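Local coordinates for probable spore coat polysaccharide biosynthesis protein E (Chromobacterium violaceum ATCC 12472, PDB 3G8R) that probably acts as an N-acylneuraminate-9-phosphate synthase, this piece of the longer protein holding its zinc-binding NeuB-family TIM barrel and SAF domain, at residues M12-V24 and R69-L83. Numbering follows the deposited sequence.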
# COMPACT_ATOMS: atom_id res chain seq x y z
N MSE A 12 12.17 17.17 16.30
CA MSE A 12 12.23 17.55 17.72
C MSE A 12 11.20 18.63 17.96
O MSE A 12 10.64 18.73 19.04
CB MSE A 12 13.60 18.09 18.09
CG MSE A 12 13.95 17.99 19.57
SE MSE A 12 15.67 18.45 19.84
CE MSE A 12 15.56 20.14 19.33
N ALA A 13 10.96 19.43 16.92
CA ALA A 13 10.14 20.62 17.02
C ALA A 13 10.62 21.40 18.23
O ALA A 13 11.79 21.79 18.30
CB ALA A 13 8.67 20.27 17.14
N ASN A 14 9.73 21.63 19.18
CA ASN A 14 10.13 22.40 20.34
C ASN A 14 10.20 21.52 21.53
O ASN A 14 10.32 22.00 22.64
CB ASN A 14 9.19 23.57 20.55
CG ASN A 14 9.25 24.56 19.39
OD1 ASN A 14 10.32 25.06 19.07
ND2 ASN A 14 8.10 24.83 18.76
N ASN A 15 10.15 20.21 21.31
CA ASN A 15 10.14 19.27 22.43
C ASN A 15 11.45 19.19 23.21
O ASN A 15 11.58 18.38 24.15
CB ASN A 15 9.73 17.87 21.97
CG ASN A 15 8.36 17.85 21.34
OD1 ASN A 15 7.43 18.50 21.82
ND2 ASN A 15 8.23 17.10 20.26
N HIS A 16 12.43 20.01 22.82
CA HIS A 16 13.61 20.19 23.65
C HIS A 16 13.17 20.96 24.88
O HIS A 16 13.87 21.01 25.90
CB HIS A 16 14.68 20.97 22.91
CG HIS A 16 14.18 22.20 22.23
ND1 HIS A 16 14.03 22.28 20.86
CD2 HIS A 16 13.80 23.40 22.72
CE1 HIS A 16 13.59 23.49 20.54
NE2 HIS A 16 13.44 24.18 21.65
N MSE A 17 11.99 21.57 24.76
CA MSE A 17 11.30 22.23 25.86
C MSE A 17 11.98 23.52 26.34
O MSE A 17 11.74 23.95 27.47
CB MSE A 17 11.05 21.27 27.03
CG MSE A 17 10.28 20.02 26.69
SE MSE A 17 8.59 20.18 26.00
CE MSE A 17 7.76 21.28 27.13
N GLY A 18 12.81 24.12 25.49
CA GLY A 18 13.65 25.25 25.86
C GLY A 18 14.99 24.85 26.47
O GLY A 18 15.79 25.73 26.86
N ASN A 19 15.26 23.54 26.53
CA ASN A 19 16.40 23.02 27.29
C ASN A 19 17.34 22.16 26.43
O ASN A 19 16.89 21.17 25.88
CB ASN A 19 15.89 22.24 28.51
CG ASN A 19 17.02 21.64 29.35
OD1 ASN A 19 18.12 21.38 28.86
ND2 ASN A 19 16.72 21.37 30.63
N VAL A 20 18.63 22.52 26.35
CA VAL A 20 19.60 21.80 25.52
C VAL A 20 20.07 20.44 26.04
O VAL A 20 20.12 19.48 25.28
CB VAL A 20 20.86 22.64 25.23
CG1 VAL A 20 21.98 21.75 24.63
CG2 VAL A 20 20.53 23.79 24.32
N GLU A 21 20.46 20.38 27.30
CA GLU A 21 20.78 19.12 27.96
C GLU A 21 19.68 18.13 27.55
O GLU A 21 19.96 17.03 27.05
CB GLU A 21 20.76 19.35 29.47
CG GLU A 21 21.96 18.85 30.26
CD GLU A 21 21.99 19.44 31.69
OE1 GLU A 21 21.21 18.98 32.56
OE2 GLU A 21 22.81 20.36 31.94
N HIS A 22 18.43 18.55 27.76
CA HIS A 22 17.27 17.76 27.33
C HIS A 22 17.02 18.03 25.87
O HIS A 22 16.58 19.10 25.49
CB HIS A 22 16.03 18.16 28.14
CG HIS A 22 14.82 17.35 27.83
ND1 HIS A 22 13.82 17.78 26.97
CD2 HIS A 22 14.46 16.10 28.23
CE1 HIS A 22 12.90 16.84 26.87
NE2 HIS A 22 13.26 15.82 27.63
N GLY A 23 17.30 17.09 25.01
CA GLY A 23 17.37 17.47 23.62
C GLY A 23 18.66 16.87 23.16
O GLY A 23 18.73 16.24 22.11
N VAL A 24 19.69 17.01 23.97
CA VAL A 24 20.83 16.10 23.83
C VAL A 24 20.42 14.70 24.32
O VAL A 24 20.64 13.71 23.62
CB VAL A 24 22.09 16.66 24.51
CG1 VAL A 24 23.08 15.55 24.81
CG2 VAL A 24 22.72 17.70 23.62
N ARG A 69 3.73 29.18 23.61
CA ARG A 69 4.53 27.97 23.46
C ARG A 69 5.88 28.32 22.81
O ARG A 69 6.93 27.88 23.29
CB ARG A 69 3.73 26.88 22.72
CG ARG A 69 4.56 25.83 22.02
CD ARG A 69 5.02 24.62 22.89
NE ARG A 69 5.35 23.49 22.00
CZ ARG A 69 6.09 22.42 22.31
NH1 ARG A 69 6.65 22.28 23.52
NH2 ARG A 69 6.29 21.48 21.37
N PHE A 70 5.84 29.17 21.77
CA PHE A 70 7.05 29.59 21.09
C PHE A 70 7.99 30.38 21.96
O PHE A 70 9.20 30.14 21.96
CB PHE A 70 6.72 30.41 19.85
CG PHE A 70 6.18 29.59 18.70
CD1 PHE A 70 5.46 30.20 17.69
CD2 PHE A 70 6.38 28.22 18.63
CE1 PHE A 70 4.96 29.45 16.63
CE2 PHE A 70 5.86 27.47 17.56
CZ PHE A 70 5.16 28.09 16.58
N GLU A 71 7.45 31.35 22.69
CA GLU A 71 8.28 32.20 23.54
C GLU A 71 8.96 31.39 24.64
O GLU A 71 10.14 31.57 24.88
CB GLU A 71 7.49 33.39 24.11
CG GLU A 71 7.08 34.44 23.07
CD GLU A 71 6.32 35.65 23.65
OE1 GLU A 71 6.63 36.79 23.23
OE2 GLU A 71 5.42 35.46 24.52
N GLU A 72 8.21 30.49 25.27
CA GLU A 72 8.71 29.70 26.40
C GLU A 72 9.86 28.74 26.08
O GLU A 72 10.71 28.48 26.94
CB GLU A 72 7.59 28.87 27.00
CG GLU A 72 6.64 29.63 27.91
CD GLU A 72 5.56 28.73 28.48
OE1 GLU A 72 4.97 29.09 29.52
OE2 GLU A 72 5.29 27.64 27.88
N THR A 73 9.87 28.21 24.86
CA THR A 73 10.84 27.19 24.50
C THR A 73 11.99 27.74 23.65
O THR A 73 12.80 26.97 23.12
CB THR A 73 10.17 26.03 23.76
OG1 THR A 73 9.38 26.55 22.69
CG2 THR A 73 9.27 25.25 24.70
N ARG A 74 12.03 29.07 23.54
CA ARG A 74 13.08 29.80 22.83
C ARG A 74 14.50 29.26 23.10
O ARG A 74 14.85 28.99 24.25
CB ARG A 74 12.96 31.30 23.20
CG ARG A 74 13.85 32.28 22.45
CD ARG A 74 14.02 33.60 23.25
NE ARG A 74 14.56 34.67 22.39
CZ ARG A 74 13.83 35.64 21.82
NH1 ARG A 74 14.41 36.55 21.05
NH2 ARG A 74 12.52 35.69 22.04
N LEU A 75 15.28 29.07 22.04
CA LEU A 75 16.72 28.77 22.16
C LEU A 75 17.61 29.72 21.33
O LEU A 75 17.22 30.20 20.26
CB LEU A 75 17.01 27.30 21.82
CG LEU A 75 16.61 26.18 22.80
CD1 LEU A 75 16.99 24.85 22.19
CD2 LEU A 75 17.25 26.30 24.17
N GLN A 76 18.80 30.01 21.85
CA GLN A 76 19.70 30.95 21.18
C GLN A 76 20.56 30.21 20.16
O GLN A 76 20.88 29.05 20.37
CB GLN A 76 20.57 31.70 22.20
CG GLN A 76 19.79 32.55 23.23
CD GLN A 76 19.24 33.86 22.66
OE1 GLN A 76 18.04 34.13 22.74
NE2 GLN A 76 20.13 34.68 22.08
N PRO A 77 20.91 30.88 19.05
CA PRO A 77 21.73 30.32 17.96
C PRO A 77 22.89 29.50 18.47
O PRO A 77 23.24 28.48 17.89
CB PRO A 77 22.26 31.57 17.27
CG PRO A 77 21.19 32.57 17.44
CD PRO A 77 20.44 32.24 18.71
N GLU A 78 23.48 29.97 19.56
CA GLU A 78 24.57 29.32 20.24
C GLU A 78 24.16 27.87 20.55
O GLU A 78 24.85 26.89 20.17
CB GLU A 78 24.86 30.13 21.52
CG GLU A 78 26.28 30.04 22.11
CD GLU A 78 26.30 30.38 23.62
OE1 GLU A 78 27.23 31.11 24.07
OE2 GLU A 78 25.39 29.91 24.35
N GLN A 79 23.01 27.73 21.21
CA GLN A 79 22.49 26.43 21.65
C GLN A 79 21.94 25.55 20.50
O GLN A 79 22.12 24.34 20.52
CB GLN A 79 21.45 26.63 22.75
CG GLN A 79 21.86 27.64 23.79
CD GLN A 79 20.68 28.11 24.65
OE1 GLN A 79 19.76 28.75 24.16
NE2 GLN A 79 20.74 27.80 25.95
N MSE A 80 21.27 26.18 19.53
CA MSE A 80 20.83 25.51 18.28
C MSE A 80 22.00 24.88 17.50
O MSE A 80 21.85 23.81 16.94
CB MSE A 80 20.05 26.47 17.35
CG MSE A 80 18.60 26.83 17.74
SE MSE A 80 17.48 25.42 18.06
CE MSE A 80 15.96 25.97 17.25
N GLN A 81 23.16 25.54 17.47
CA GLN A 81 24.36 24.95 16.86
C GLN A 81 24.84 23.77 17.69
O GLN A 81 25.41 22.83 17.15
CB GLN A 81 25.48 25.98 16.68
CG GLN A 81 26.84 25.43 16.13
CD GLN A 81 26.89 25.29 14.58
OE1 GLN A 81 26.98 26.28 13.85
NE2 GLN A 81 26.89 24.04 14.10
N LYS A 82 24.62 23.82 19.00
CA LYS A 82 25.03 22.72 19.87
C LYS A 82 24.27 21.44 19.53
O LYS A 82 24.84 20.35 19.50
CB LYS A 82 24.86 23.06 21.36
CG LYS A 82 26.14 22.93 22.21
CD LYS A 82 26.33 21.55 22.90
CE LYS A 82 26.86 20.43 21.96
NZ LYS A 82 28.06 20.83 21.15
N LEU A 83 22.98 21.58 19.22
CA LEU A 83 22.14 20.41 18.95
C LEU A 83 22.51 19.79 17.62
O LEU A 83 22.65 18.58 17.52
CB LEU A 83 20.65 20.75 18.99
CG LEU A 83 20.14 20.97 20.41
CD1 LEU A 83 18.72 21.49 20.40
CD2 LEU A 83 20.28 19.69 21.25
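H16 and N15 each make a side-chain hydrogen bond across the contact, to T73 just after helix 67-72 and to R69 within it. H16 NE2 donates to T73 O at 3.2 Å, almost exactly in the ring plane; chi1 of 48° sets CG between the backbone N and the carbonyl carbon and turns the ring toward T73. R69 reaches over with its chain bent at chi2. Its NH2 gives a fairly straight bond to N15 OD1 (3.2 Å), approaching from well above the amide plane. N14 CB lies over the centre of one guanidinium face, while SE of selenomethionine M17 sits at the edge.

The H16 ring is held from both faces: L75 CD1 makes a CH-pi contact 3.7 Å from the centroid, and N14 O lies over the opposite face. G18 lets the backbones close up, its CA making a CH...O contact with T73 O at 3.3 Å.

Apolar packing continues toward helix 77-89. V20 CG2 presses on Q79 CB at 3.4 Å, and L83 splits its branches, CD1 on CE of selenomethionine M12 (3.6 Å) and CD2 against G23 and V24.

The loop joins the first barrel strand, 7-11, to helix 21-33, and the segment 69-83 precedes the third strand, 93-98. N15 ND2 also donates to V226 O, just after the last barrel strand, 221-225, and the N15 side chain is about 9 Å from the bound zinc ion, whereas F70 meets F303 of the second subunit.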